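Asp/Glu-specific dipeptidyl-peptidase (Flavobacterium psychrophilum, PDB 5JXF) removes dipeptides from the N-terminus of oligopeptides as a serine peptidase of the S46 family, cleaving strictly after aspartate or glutamate. Local coordinates at residues Lys60-Ala63 with Asp64-Tyr67; Ala547-Tyr550 with Asp551-Asn554; Asp580-Ser583 with Thr584-Thr588; Asp631-Asn634 with Asn635-Tyr638. All blocks are in the same frame, centred on the assembly; numbering follows the deposited sequence.

Contact 1 (Lys60-Ala63 with Asp64-Tyr67)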
ATOM      1  N   LYS A  60       8.204 -25.001 -27.381  1.00 52.48           N
ATOM      2  CA  LYS A  60       8.420 -25.491 -28.730  1.00 54.29           C
ATOM      3  C   LYS A  60       9.647 -26.397 -28.766  1.00 54.45           C
ATOM      4  O   LYS A  60       9.671 -27.365 -29.516  1.00 63.32           O
ATOM      5  CB  LYS A  60       8.570 -24.324 -29.705  1.00 52.04           C
ATOM      6  CG  LYS A  60       7.268 -23.492 -29.861  1.00 54.32           C
ATOM      7  CD  LYS A  60       6.096 -24.398 -30.192  1.00 59.72           C
ATOM      8  CE  LYS A  60       4.801 -23.606 -30.402  1.00 68.54           C
ATOM      9  NZ  LYS A  60       3.605 -24.490 -30.304  1.00 71.39           N
ATOM     10  N   ILE A  61      10.645 -26.091 -27.940  1.00 51.81           N
ATOM     11  CA  ILE A  61      11.818 -26.958 -27.790  1.00 53.85           C
ATOM     12  C   ILE A  61      11.506 -28.191 -26.959  1.00 56.82           C
ATOM     13  O   ILE A  61      10.391 -28.357 -26.455  1.00 57.10           O
ATOM     14  CB  ILE A  61      13.011 -26.241 -27.127  1.00 53.97           C
ATOM     15  CG1 ILE A  61      12.615 -25.710 -25.748  1.00 49.53           C
ATOM     16  CG2 ILE A  61      13.588 -25.158 -28.035  1.00 55.27           C
ATOM     17  CD1 ILE A  61      13.788 -25.207 -24.926  1.00 51.71           C
ATOM     18  N   SER A  62      12.512 -29.045 -26.794  1.00 52.13           N
ATOM     19  CA  SER A  62      12.302 -30.352 -26.175  1.00 55.19           C
ATOM     20  C   SER A  62      13.192 -30.584 -24.960  1.00 48.45           C
ATOM     21  O   SER A  62      14.112 -29.810 -24.699  1.00 48.49           O
ATOM     22  CB  SER A  62      12.545 -31.462 -27.200  1.00 61.10           C
ATOM     23  OG  SER A  62      11.451 -31.557 -28.085  1.00 65.81           O
ATOM     24  N   ALA A  63      12.902 -31.654 -24.229  1.00 48.52           N
ATOM     25  CA  ALA A  63      13.712 -32.056 -23.082  1.00 49.89           C
ATOM     26  C   ALA A  63      15.206 -32.145 -23.440  1.00 45.95           C
ATOM     27  O   ALA A  63      16.061 -31.649 -22.702  1.00 49.84           O
ATOM     28  CB  ALA A  63      13.217 -33.375 -22.536  1.00 49.24           C
ATOM     29  N   ASP A  64      15.513 -32.734 -24.586  1.00 46.30           N
ATOM     30  CA  ASP A  64      16.913 -32.897 -24.985  1.00 50.80           C
ATOM     31  C   ASP A  64      17.614 -31.572 -25.283  1.00 50.69           C
ATOM     32  O   ASP A  64      18.843 -31.510 -25.239  1.00 47.27           O
ATOM     33  CB  ASP A  64      17.031 -33.819 -26.203  1.00 66.03           C
ATOM     34  CG  ASP A  64      17.305 -35.266 -25.816  1.00 80.44           C
ATOM     35  OD1 ASP A  64      18.437 -35.567 -25.368  1.00 80.24           O
ATOM     36  OD2 ASP A  64      16.384 -36.100 -25.957  1.00 89.19           O
ATOM     37  N   ASP A  65      16.844 -30.526 -25.593  1.00 47.90           N
ATOM     38  CA  ASP A  65      17.393 -29.181 -25.747  1.00 48.09           C
ATOM     39  C   ASP A  65      17.776 -28.565 -24.406  1.00 42.42           C
ATOM     40  O   ASP A  65      18.628 -27.679 -24.334  1.00 41.72           O
ATOM     41  CB  ASP A  65      16.389 -28.243 -26.440  1.00 57.45           C
ATOM     42  CG  ASP A  65      16.111 -28.627 -27.882  1.00 64.29           C
ATOM     43  OD1 ASP A  65      17.043 -28.555 -28.704  1.00 71.73           O
ATOM     44  OD2 ASP A  65      14.948 -28.950 -28.208  1.00 67.01           O
ATOM     45  N   ILE A  66      17.112 -29.007 -23.346  1.00 44.55           N
ATOM     46  CA  ILE A  66      17.311 -28.442 -22.014  1.00 39.43           C
ATOM     47  C   ILE A  66      18.452 -29.145 -21.307  1.00 46.82           C
ATOM     48  O   ILE A  66      19.293 -28.498 -20.681  1.00 46.96           O
ATOM     49  CB  ILE A  66      16.032 -28.558 -21.143  1.00 46.96           C
ATOM     50  CG1 ILE A  66      14.850 -27.849 -21.828  1.00 48.92           C
ATOM     51  CG2 ILE A  66      16.294 -28.022 -19.736  1.00 40.30           C
ATOM     52  CD1 ILE A  66      13.505 -28.063 -21.157  1.00 62.14           C
ATOM     53  N   TYR A  67      18.469 -30.475 -21.406  1.00 48.20           N
ATOM     54  CA  TYR A  67      19.533 -31.284 -20.813  1.00 45.15           C
ATOM     55  C   TYR A  67      19.950 -32.445 -21.736  1.00 40.77           C
ATOM     56  O   TYR A  67      19.111 -33.196 -22.224  1.00 48.76           O
ATOM     57  CB  TYR A  67      19.102 -31.850 -19.451  1.00 45.21           C
ATOM     58  CG  TYR A  67      20.154 -32.735 -18.796  1.00 49.94           C
ATOM     59  CD1 TYR A  67      21.098 -32.199 -17.938  1.00 52.39           C
ATOM     60  CD2 TYR A  67      20.203 -34.101 -19.054  1.00 55.67           C
ATOM     61  CE1 TYR A  67      22.061 -32.992 -17.340  1.00 54.85           C
ATOM     62  CE2 TYR A  67      21.173 -34.913 -18.470  1.00 59.64           C
ATOM     63  CZ  TYR A  67      22.097 -34.352 -17.610  1.00 61.41           C
ATOM     64  OH  TYR A  67      23.054 -35.141 -17.019  1.00 59.68           O
TER
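The flat carboxylate of D65 meets S62 and I61 through one of its two oxygens. OD2 takes the backbone N-H of S62 on its anti lone pair, the one facing away from OD1, with D65 OD2 2.8 Å from S62 N and an N-H...O angle of 153°. I61 closes in on the same oxygen with aliphatic carbon, its CB 3.5 Å from D65 OD2. What turns the carboxylate back to S62 is the first torsion of D65 (chi1 -66°), which sets CG beside its own backbone N. D65, third residue of the weakly bonded helix 63-66, thus gives its carboxylate to S62 N, the half of a capping-box pattern that is formed here. D65 N bonds S62 O, 3.0 Å away; the serine hydroxyl is not its acceptor. A63 O is gripped twice, by I66 N from above the carbonyl plane and by Y67 N almost straight on, 3.0 Å from A63 O. I61 CD1 lies 4.2 Å from I66 CG1, and the buried I66 packs on M281 and M283 of strand 279-284. Y67 leads away, its hydroxyl bonded to I144 N.

Contact 2 (Ala547-Tyr550 with Asp551-Asn554); sequences APRY and DEIN
R549, E552 and I553 form one side of a local contact within the first two turns of helix 547-571, and Y550 with N554 forms another. It is a surface piece of an alpha-helix: the backbone runs in regular i to i+4 bonds, such as I553 N to R549 O at 3.1 Å, and side chains three and four residues apart meet above them. The one salt bridge joins R549 NH1 to E552 OE1 at 3.0 Å. The carboxylate oxygen lies at the edge of the guanidinium, in its plane, while the two flat groups stand at 87° to each other, which makes this a single-point bridge and not a two-pronged one. I553 CD1 covers one face of the same guanidinium, 3.7 Å above its plane and toward the rim. A bend at chi2 (85°) folds the arginine forward along the helix, and R549 CG also packs on I553 CD1.

Y550 and N554 lie side by side and point the same way, with the tyrosine ring reaching I398 and R405 of helix 386-415. An alanine at Y550 would take away this ring and is likely to open a gap against I398 and R405, with the amide of N554 set freer to turn. D551 OD1 lies at the edge of the Y550 ring, in its plane. Over one face of the Y550 ring, toward its rim, lies N554 CB, 4.2 Å from Y550 CE2, while N554 ND2 is 4.0 Å from Y550 OH.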
ATOM      1  N   ALA A 547      22.434 -27.179  23.150  1.00 95.45           N
ATOM      2  CA  ALA A 547      22.878 -27.902  21.957  1.00 95.95           C
ATOM      3  C   ALA A 547      22.823 -29.435  22.053  1.00 95.49           C
ATOM      4  O   ALA A 547      22.371 -30.075  21.104  1.00 98.87           O
ATOM      5  CB  ALA A 547      24.294 -27.463  21.585  1.00 95.48           C
ATOM      6  N   PRO A 548      23.292 -30.034  23.174  1.00 95.33           N
ATOM      7  CA  PRO A 548      23.206 -31.500  23.218  1.00101.29           C
ATOM      8  C   PRO A 548      21.783 -32.012  23.002  1.00102.88           C
ATOM      9  O   PRO A 548      21.554 -32.844  22.123  1.00103.78           O
ATOM     10  CB  PRO A 548      23.696 -31.842  24.635  1.00103.26           C
ATOM     11  CG  PRO A 548      24.560 -30.704  25.022  1.00102.77           C
ATOM     12  CD  PRO A 548      23.927 -29.493  24.393  1.00 97.87           C
ATOM     13  N   ARG A 549      20.836 -31.494  23.778  1.00 99.64           N
ATOM     14  CA  ARG A 549      19.464 -31.971  23.703  1.00 95.25           C
ATOM     15  C   ARG A 549      18.831 -31.677  22.336  1.00 88.51           C
ATOM     16  O   ARG A 549      18.257 -32.578  21.716  1.00 84.44           O
ATOM     17  CB  ARG A 549      18.632 -31.358  24.825  1.00 99.36           C
ATOM     18  CG  ARG A 549      17.192 -31.807  24.810  1.00102.69           C
ATOM     19  CD  ARG A 549      17.025 -33.143  25.545  1.00105.03           C
ATOM     20  NE  ARG A 549      15.649 -33.335  25.993  1.00110.68           N
ATOM     21  CZ  ARG A 549      14.893 -34.372  25.656  1.00107.86           C
ATOM     22  NH1 ARG A 549      15.381 -35.315  24.863  1.00105.47           N
ATOM     23  NH2 ARG A 549      13.647 -34.461  26.102  1.00111.83           N
ATOM     24  N   TYR A 550      18.946 -30.433  21.867  1.00 87.18           N
ATOM     25  CA  TYR A 550      18.425 -30.051  20.548  1.00 78.91           C
ATOM     26  C   TYR A 550      18.893 -30.985  19.425  1.00 82.58           C
ATOM     27  O   TYR A 550      18.097 -31.403  18.585  1.00 80.59           O
ATOM     28  CB  TYR A 550      18.827 -28.615  20.204  1.00 80.50           C
ATOM     29  CG  TYR A 550      18.409 -28.174  18.806  1.00 73.95           C
ATOM     30  CD1 TYR A 550      17.170 -27.596  18.585  1.00 81.50           C
ATOM     31  CD2 TYR A 550      19.257 -28.347  17.701  1.00 73.88           C
ATOM     32  CE1 TYR A 550      16.781 -27.188  17.313  1.00 76.31           C
ATOM     33  CE2 TYR A 550      18.870 -27.960  16.430  1.00 70.31           C
ATOM     34  CZ  TYR A 550      17.633 -27.374  16.244  1.00 71.92           C
ATOM     35  OH  TYR A 550      17.235 -26.971  14.987  1.00 74.95           O
ATOM     36  N   ASP A 551      20.188 -31.291  19.406  1.00 91.67           N
ATOM     37  CA  ASP A 551      20.752 -32.206  18.413  1.00 93.65           C
ATOM     38  C   ASP A 551      20.082 -33.574  18.456  1.00 89.88           C
ATOM     39  O   ASP A 551      19.659 -34.102  17.427  1.00 83.78           O
ATOM     40  CB  ASP A 551      22.258 -32.367  18.622  1.00 94.58           C
ATOM     41  CG  ASP A 551      23.014 -31.064  18.452  1.00 94.80           C
ATOM     42  OD1 ASP A 551      22.529 -30.185  17.712  1.00 90.04           O
ATOM     43  OD2 ASP A 551      24.088 -30.914  19.072  1.00102.04           O
ATOM     44  N   GLU A 552      19.999 -34.138  19.656  1.00 92.34           N
ATOM     45  CA  GLU A 552      19.370 -35.434  19.873  1.00 93.95           C
ATOM     46  C   GLU A 552      17.980 -35.496  19.243  1.00 91.49           C
ATOM     47  O   GLU A 552      17.669 -36.408  18.478  1.00 89.38           O
ATOM     48  CB  GLU A 552      19.281 -35.723  21.373  1.00100.24           C
ATOM     49  CG  GLU A 552      18.727 -37.092  21.727  1.00106.33           C
ATOM     50  CD  GLU A 552      18.648 -37.311  23.224  1.00113.56           C
ATOM     51  OE1 GLU A 552      17.946 -36.528  23.904  1.00115.41           O
ATOM     52  OE2 GLU A 552      19.292 -38.259  23.721  1.00119.87           O
ATOM     53  N   ILE A 553      17.158 -34.500  19.555  1.00 87.41           N
ATOM     54  CA  ILE A 553      15.775 -34.487  19.109  1.00 83.92           C
ATOM     55  C   ILE A 553      15.666 -34.207  17.619  1.00 85.01           C
ATOM     56  O   ILE A 553      14.811 -34.768  16.928  1.00 87.76           O
ATOM     57  CB  ILE A 553      14.972 -33.444  19.889  1.00 88.52           C
ATOM     58  CG1 ILE A 553      15.195 -33.651  21.386  1.00 91.13           C
ATOM     59  CG2 ILE A 553      13.495 -33.517  19.527  1.00 84.47           C
ATOM     60  CD1 ILE A 553      14.626 -32.552  22.254  1.00 92.83           C
ATOM     61  N   ASN A 554      16.541 -33.340  17.123  1.00 83.63           N
ATOM     62  CA  ASN A 554      16.502 -32.950  15.725  1.00 71.27           C
ATOM     63  C   ASN A 554      16.896 -34.126  14.837  1.00 72.80           C
ATOM     64  O   ASN A 554      16.319 -34.333  13.767  1.00 67.01           O
ATOM     65  CB  ASN A 554      17.416 -31.752  15.478  1.00 70.65           C
ATOM     66  CG  ASN A 554      17.104 -31.040  14.165  1.00 77.63           C
ATOM     67  OD1 ASN A 554      15.946 -30.960  13.749  1.00 84.10           O
ATOM     68  ND2 ASN A 554      18.140 -30.547  13.496  1.00 68.87           N
TER

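Contact 3 (Asp580-Ser583 with Thr584-Thr588)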
ATOM      1  N   ASP A 580      12.539 -31.591  -2.688  1.00 52.22           N
ATOM      2  CA  ASP A 580      12.735 -30.285  -2.062  1.00 49.17           C
ATOM      3  C   ASP A 580      13.969 -29.669  -2.693  1.00 48.51           C
ATOM      4  O   ASP A 580      14.843 -30.393  -3.138  1.00 48.09           O
ATOM      5  CB  ASP A 580      12.902 -30.418  -0.538  1.00 49.94           C
ATOM      6  CG  ASP A 580      11.552 -30.480   0.228  1.00 60.87           C
ATOM      7  OD1 ASP A 580      10.620 -29.699  -0.077  1.00 60.58           O
ATOM      8  OD2 ASP A 580      11.428 -31.303   1.163  1.00 56.41           O
ATOM      9  N   ALA A 581      14.053 -28.347  -2.754  1.00 44.93           N
ATOM     10  CA  ALA A 581      15.264 -27.722  -3.277  1.00 48.69           C
ATOM     11  C   ALA A 581      16.429 -28.052  -2.352  1.00 50.76           C
ATOM     12  O   ALA A 581      16.245 -28.192  -1.141  1.00 51.37           O
ATOM     13  CB  ALA A 581      15.084 -26.202  -3.411  1.00 53.37           C
ATOM     14  N   ASN A 582      17.621 -28.174  -2.926  1.00 42.34           N
ATOM     15  CA  ASN A 582      18.825 -28.483  -2.173  1.00 45.31           C
ATOM     16  C   ASN A 582      20.055 -27.914  -2.840  1.00 47.50           C
ATOM     17  O   ASN A 582      21.103 -28.569  -2.888  1.00 48.14           O
ATOM     18  CB  ASN A 582      18.976 -30.002  -2.000  1.00 49.18           C
ATOM     19  CG  ASN A 582      19.115 -30.734  -3.329  1.00 52.38           C
ATOM     20  OD1 ASN A 582      18.992 -30.140  -4.404  1.00 55.45           O
ATOM     21  ND2 ASN A 582      19.352 -32.039  -3.256  1.00 50.71           N
ATOM     22  N   SER A 583      19.904 -26.699  -3.367  1.00 43.20           N
ATOM     23  CA  SER A 583      20.963 -25.975  -4.066  1.00 43.06           C
ATOM     24  C   SER A 583      21.546 -26.755  -5.264  1.00 45.89           C
ATOM     25  O   SER A 583      22.731 -26.633  -5.571  1.00 39.00           O
ATOM     26  CB  SER A 583      22.087 -25.594  -3.096  1.00 43.57           C
ATOM     27  OG  SER A 583      21.566 -25.223  -1.841  1.00 62.72           O
ATOM     28  N   THR A 584      20.707 -27.523  -5.955  1.00 45.83           N
ATOM     29  CA  THR A 584      21.093 -28.140  -7.227  1.00 42.36           C
ATOM     30  C   THR A 584      20.267 -27.604  -8.406  1.00 47.56           C
ATOM     31  O   THR A 584      19.199 -27.025  -8.221  1.00 39.19           O
ATOM     32  CB  THR A 584      20.952 -29.652  -7.180  1.00 42.19           C
ATOM     33  OG1 THR A 584      19.580 -30.011  -6.985  1.00 39.04           O
ATOM     34  CG2 THR A 584      21.824 -30.235  -6.043  1.00 39.90           C
ATOM     35  N   LEU A 585      20.782 -27.809  -9.612  1.00 49.05           N
ATOM     36  CA  LEU A 585      20.175 -27.295 -10.834  1.00 50.03           C
ATOM     37  C   LEU A 585      18.764 -27.835 -11.041  1.00 44.33           C
ATOM     38  O   LEU A 585      18.560 -29.038 -11.068  1.00 38.52           O
ATOM     39  CB  LEU A 585      21.058 -27.649 -12.035  1.00 48.61           C
ATOM     40  CG  LEU A 585      20.642 -27.162 -13.420  1.00 42.83           C
ATOM     41  CD1 LEU A 585      20.602 -25.680 -13.442  1.00 38.46           C
ATOM     42  CD2 LEU A 585      21.637 -27.700 -14.467  1.00 49.73           C
ATOM     43  N   ARG A 586      17.785 -26.941 -11.163  1.00 42.48           N
ATOM     44  CA  ARG A 586      16.396 -27.368 -11.353  1.00 45.84           C
ATOM     45  C   ARG A 586      15.755 -26.536 -12.433  1.00 41.09           C
ATOM     46  O   ARG A 586      16.190 -25.445 -12.726  1.00 36.26           O
ATOM     47  CB  ARG A 586      15.524 -27.233 -10.090  1.00 40.45           C
ATOM     48  CG  ARG A 586      15.973 -27.885  -8.844  1.00 37.53           C
ATOM     49  CD  ARG A 586      16.009 -29.402  -8.940  1.00 45.78           C
ATOM     50  NE  ARG A 586      16.494 -29.948  -7.682  1.00 40.80           N
ATOM     51  CZ  ARG A 586      15.711 -30.198  -6.641  1.00 46.89           C
ATOM     52  NH1 ARG A 586      14.401 -29.987  -6.729  1.00 41.98           N
ATOM     53  NH2 ARG A 586      16.230 -30.686  -5.521  1.00 44.25           N
ATOM     54  N   VAL A 587      14.702 -27.078 -13.008  1.00 42.85           N
ATOM     55  CA  VAL A 587      13.917 -26.352 -13.964  1.00 45.55           C
ATOM     56  C   VAL A 587      12.517 -26.168 -13.379  1.00 40.63           C
ATOM     57  O   VAL A 587      12.000 -27.063 -12.717  1.00 40.63           O
ATOM     58  CB  VAL A 587      13.859 -27.100 -15.301  1.00 48.06           C
ATOM     59  CG1 VAL A 587      12.862 -26.444 -16.247  1.00 40.67           C
ATOM     60  CG2 VAL A 587      15.242 -27.147 -15.917  1.00 47.97           C
ATOM     61  N   THR A 588      11.931 -24.998 -13.613  1.00 40.06           N
ATOM     62  CA  THR A 588      10.519 -24.769 -13.336  1.00 40.12           C
ATOM     63  C   THR A 588       9.956 -23.959 -14.506  1.00 46.24           C
ATOM     64  O   THR A 588      10.693 -23.236 -15.178  1.00 53.89           O
ATOM     65  CB  THR A 588      10.313 -24.028 -11.989  1.00 46.93           C
ATOM     66  OG1 THR A 588       8.912 -23.828 -11.742  1.00 52.10           O
ATOM     67  CG2 THR A 588      11.016 -22.686 -11.987  1.00 37.61           C
TER
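Hydrogen bonds from the guanidinium of R586 to D580 and N582 carry most of this contact. R586 NH2 donates twice: to D580 O at 2.8 Å, tilted from that carbonyl plane, and to N582 OD1 at 3.0 Å, where the donor stands well above the amide plane. The amide and guanidinium planes are 72° apart. R586 NE adds a bond to T584 OG1 at 3.2 Å, with the oxygen in the guanidinium plane and an N-H...O angle of 161°. NH1 turns to the backbone oxygens of M40 and P579. Five N-H bonds thus fix the orientation of the buried guanidinium, all to uncharged oxygens.

A second set links the small polar side chains. T584 OG1 gives its proton to N582 OD1 at 2.7 Å, in the carbonyl plane of the amide, and accepts from R586 NE, so the hydroxyl relays between arginine and asparagine. N582 OD1 therefore holds two donors from different directions, while ND2 bonds T191 O and fixes the amide flip. With chi1 near 62°, N582 CG is tucked between its own N and carbonyl carbon, which brings the amide over toward T584.

The chain turns here at S583, in left-handed backbone geometry, before entering strand 586-591, within this chain an outermost strand of its eight-stranded antiparallel sheet, paired with 279-284. The side chain of S583 is about 10 Å from the bound aspartic acid.

Van der Waals packing is the third kind. F192 of strand 186-192 touches the side chains of N582, T584 and R586, A581 CA lies oblique to the guanidinium, 3.8 Å from R586 NH2, and L585 packs on M283.

Contact 4 (Asp631-Asn634 with Asn635-Tyr638)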
ATOM      1  N   ASP A 631      16.100  11.834 -17.562  1.00 72.87           N
ATOM      2  CA  ASP A 631      16.227  12.406 -18.913  1.00 76.72           C
ATOM      3  C   ASP A 631      15.768  11.459 -20.002  1.00 74.29           C
ATOM      4  O   ASP A 631      15.086  11.872 -20.939  1.00 76.38           O
ATOM      5  CB  ASP A 631      17.676  12.802 -19.227  1.00 78.89           C
ATOM      6  CG  ASP A 631      18.035  14.158 -18.708  1.00 92.75           C
ATOM      7  OD1 ASP A 631      17.112  14.910 -18.308  1.00 96.72           O
ATOM      8  OD2 ASP A 631      19.246  14.487 -18.725  1.00102.87           O
ATOM      9  N   LEU A 632      16.186  10.196 -19.892  1.00 60.47           N
ATOM     10  CA  LEU A 632      15.844   9.210 -20.898  1.00 57.36           C
ATOM     11  C   LEU A 632      14.340   9.021 -20.913  1.00 56.26           C
ATOM     12  O   LEU A 632      13.738   8.904 -21.978  1.00 60.38           O
ATOM     13  CB  LEU A 632      16.567   7.868 -20.641  1.00 54.14           C
ATOM     14  CG  LEU A 632      18.065   7.937 -20.932  1.00 60.90           C
ATOM     15  CD1 LEU A 632      18.805   6.760 -20.279  1.00 65.71           C
ATOM     16  CD2 LEU A 632      18.327   7.981 -22.433  1.00 53.29           C
ATOM     17  N   TYR A 633      13.739   8.998 -19.723  1.00 52.23           N
ATOM     18  CA  TYR A 633      12.290   8.877 -19.599  1.00 56.85           C
ATOM     19  C   TYR A 633      11.609  10.077 -20.254  1.00 58.06           C
ATOM     20  O   TYR A 633      10.645   9.913 -20.994  1.00 67.13           O
ATOM     21  CB  TYR A 633      11.857   8.772 -18.132  1.00 56.04           C
ATOM     22  CG  TYR A 633      10.343   8.834 -17.937  1.00 59.58           C
ATOM     23  CD1 TYR A 633       9.519   7.794 -18.361  1.00 57.80           C
ATOM     24  CD2 TYR A 633       9.739   9.950 -17.359  1.00 67.96           C
ATOM     25  CE1 TYR A 633       8.129   7.852 -18.194  1.00 57.56           C
ATOM     26  CE2 TYR A 633       8.349  10.020 -17.178  1.00 61.87           C
ATOM     27  CZ  TYR A 633       7.554   8.971 -17.601  1.00 64.64           C
ATOM     28  OH  TYR A 633       6.192   9.024 -17.424  1.00 72.86           O
ATOM     29  N   ASN A 634      12.117  11.274 -19.978  1.00 63.21           N
ATOM     30  CA  ASN A 634      11.501  12.500 -20.499  1.00 67.89           C
ATOM     31  C   ASN A 634      11.629  12.596 -22.011  1.00 72.07           C
ATOM     32  O   ASN A 634      10.752  13.139 -22.670  1.00 72.96           O
ATOM     33  CB  ASN A 634      12.112  13.752 -19.863  1.00 65.44           C
ATOM     34  CG  ASN A 634      11.611  14.016 -18.451  1.00 67.10           C
ATOM     35  OD1 ASN A 634      10.491  13.640 -18.074  1.00 63.63           O
ATOM     36  ND2 ASN A 634      12.428  14.715 -17.670  1.00 63.55           N
ATOM     37  N   ASN A 635      12.731  12.076 -22.550  1.00 70.81           N
ATOM     38  CA  ASN A 635      12.935  12.004 -23.997  1.00 65.19           C
ATOM     39  C   ASN A 635      12.272  10.790 -24.641  1.00 63.46           C
ATOM     40  O   ASN A 635      12.114  10.741 -25.860  1.00 68.25           O
ATOM     41  CB  ASN A 635      14.426  11.973 -24.332  1.00 75.99           C
ATOM     42  CG  ASN A 635      15.029  13.353 -24.443  1.00 84.79           C
ATOM     43  OD1 ASN A 635      14.633  14.277 -23.727  1.00 83.94           O
ATOM     44  ND2 ASN A 635      15.994  13.505 -25.353  1.00 91.13           N
ATOM     45  N   LYS A 636      11.918   9.799 -23.821  1.00 68.76           N
ATOM     46  CA  LYS A 636      11.348   8.542 -24.309  1.00 67.70           C
ATOM     47  C   LYS A 636      12.316   7.912 -25.308  1.00 66.89           C
ATOM     48  O   LYS A 636      11.920   7.266 -26.282  1.00 61.72           O
ATOM     49  CB  LYS A 636       9.968   8.771 -24.940  1.00 69.66           C
ATOM     50  CG  LYS A 636       8.955   9.397 -23.993  1.00 69.39           C
ATOM     51  CD  LYS A 636       8.433   8.403 -22.959  1.00 66.80           C
ATOM     52  CE  LYS A 636       7.507   9.096 -21.950  1.00 62.06           C
ATOM     53  NZ  LYS A 636       8.288  10.020 -21.088  1.00 60.80           N
ATOM     54  N   ASP A 637      13.597   8.135 -25.047  1.00 68.14           N
ATOM     55  CA  ASP A 637      14.672   7.610 -25.873  1.00 61.79           C
ATOM     56  C   ASP A 637      14.905   6.136 -25.526  1.00 65.93           C
ATOM     57  O   ASP A 637      15.811   5.796 -24.757  1.00 67.63           O
ATOM     58  CB  ASP A 637      15.928   8.452 -25.663  1.00 54.80           C
ATOM     59  CG  ASP A 637      17.052   8.067 -26.584  1.00 66.20           C
ATOM     60  OD1 ASP A 637      16.812   7.331 -27.569  1.00 73.82           O
ATOM     61  OD2 ASP A 637      18.176   8.533 -26.319  1.00 65.84           O
ATOM     62  N   TYR A 638      14.078   5.270 -26.105  1.00 64.68           N
ATOM     63  CA  TYR A 638      14.056   3.858 -25.735  1.00 63.77           C
ATOM     64  C   TYR A 638      14.720   2.995 -26.792  1.00 60.95           C
ATOM     65  O   TYR A 638      15.128   1.863 -26.509  1.00 58.63           O
ATOM     66  CB  TYR A 638      12.615   3.386 -25.505  1.00 62.78           C
ATOM     67  CG  TYR A 638      11.932   4.075 -24.344  1.00 65.56           C
ATOM     68  CD1 TYR A 638      12.678   4.564 -23.276  1.00 62.04           C
ATOM     69  CD2 TYR A 638      10.554   4.256 -24.322  1.00 50.70           C
ATOM     70  CE1 TYR A 638      12.076   5.194 -22.221  1.00 63.04           C
ATOM     71  CE2 TYR A 638       9.937   4.887 -23.255  1.00 47.01           C
ATOM     72  CZ  TYR A 638      10.705   5.362 -22.213  1.00 52.37           C
ATOM     73  OH  TYR A 638      10.136   5.986 -21.145  1.00 50.74           O
TER
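K636 curls back over Y633 where helix 627-635 ends in a Schellman motif, with K636 itself at positive phi, D637 N bonded to L632 O at 3.2 Å, and K636 N weakly bonded to Y633 O. From CB the lysine starts 4.2 Å from Y633 O. CG and CD then pass alongside that oxygen, CD coming to 3.3 Å of Y633 O. CE stays close to it and also comes to 4.0 Å of Y633 CE1. Bends at chi2 (-75°) and chi4 (-69°) wrap the chain round the carbonyl and set NZ over the ring of Y633. The cation-pi contact is nearly ideal in direction: NZ is 3.6 Å from the ring centroid and 9° off the normal. NZ is also modelled 2.4 Å from Y633 O, too short to be trusted as a bond length.

The Y633 side chain also touches L609, D610 and I613 of helix 609-615. Replacing Y633 with alanine would probably leave the K636 ammonium without its aromatic face and open a gap beside I613. L632 reaches F708 and K712 of helix 703-713. Y638 OH comes obliquely to the Y633 ring, 3.4 Å from Y633 CD1.

In the fold
The four contacts follow one another along the chain in the order 1, 2, 3, 4, and all lie within the S46 peptidase range. Contacts 1 and 3 are neighbours, with centres about 18 Å apart: I66 packs on V587, and both reach strand 279-284 of the eight-stranded sheet. Contact 3 is the central one, about 12 Å from the chain centre, and the only one near the dipeptide pocket. Contact 2 lies on helix 547-571, the helix preceding strand 586-591, its centre about 28 Å from that of contact 3. Contact 4 ends helix 627-635, about 60 Å from contact 2, centre to centre, and these two lie on opposite sides of the chain's centre.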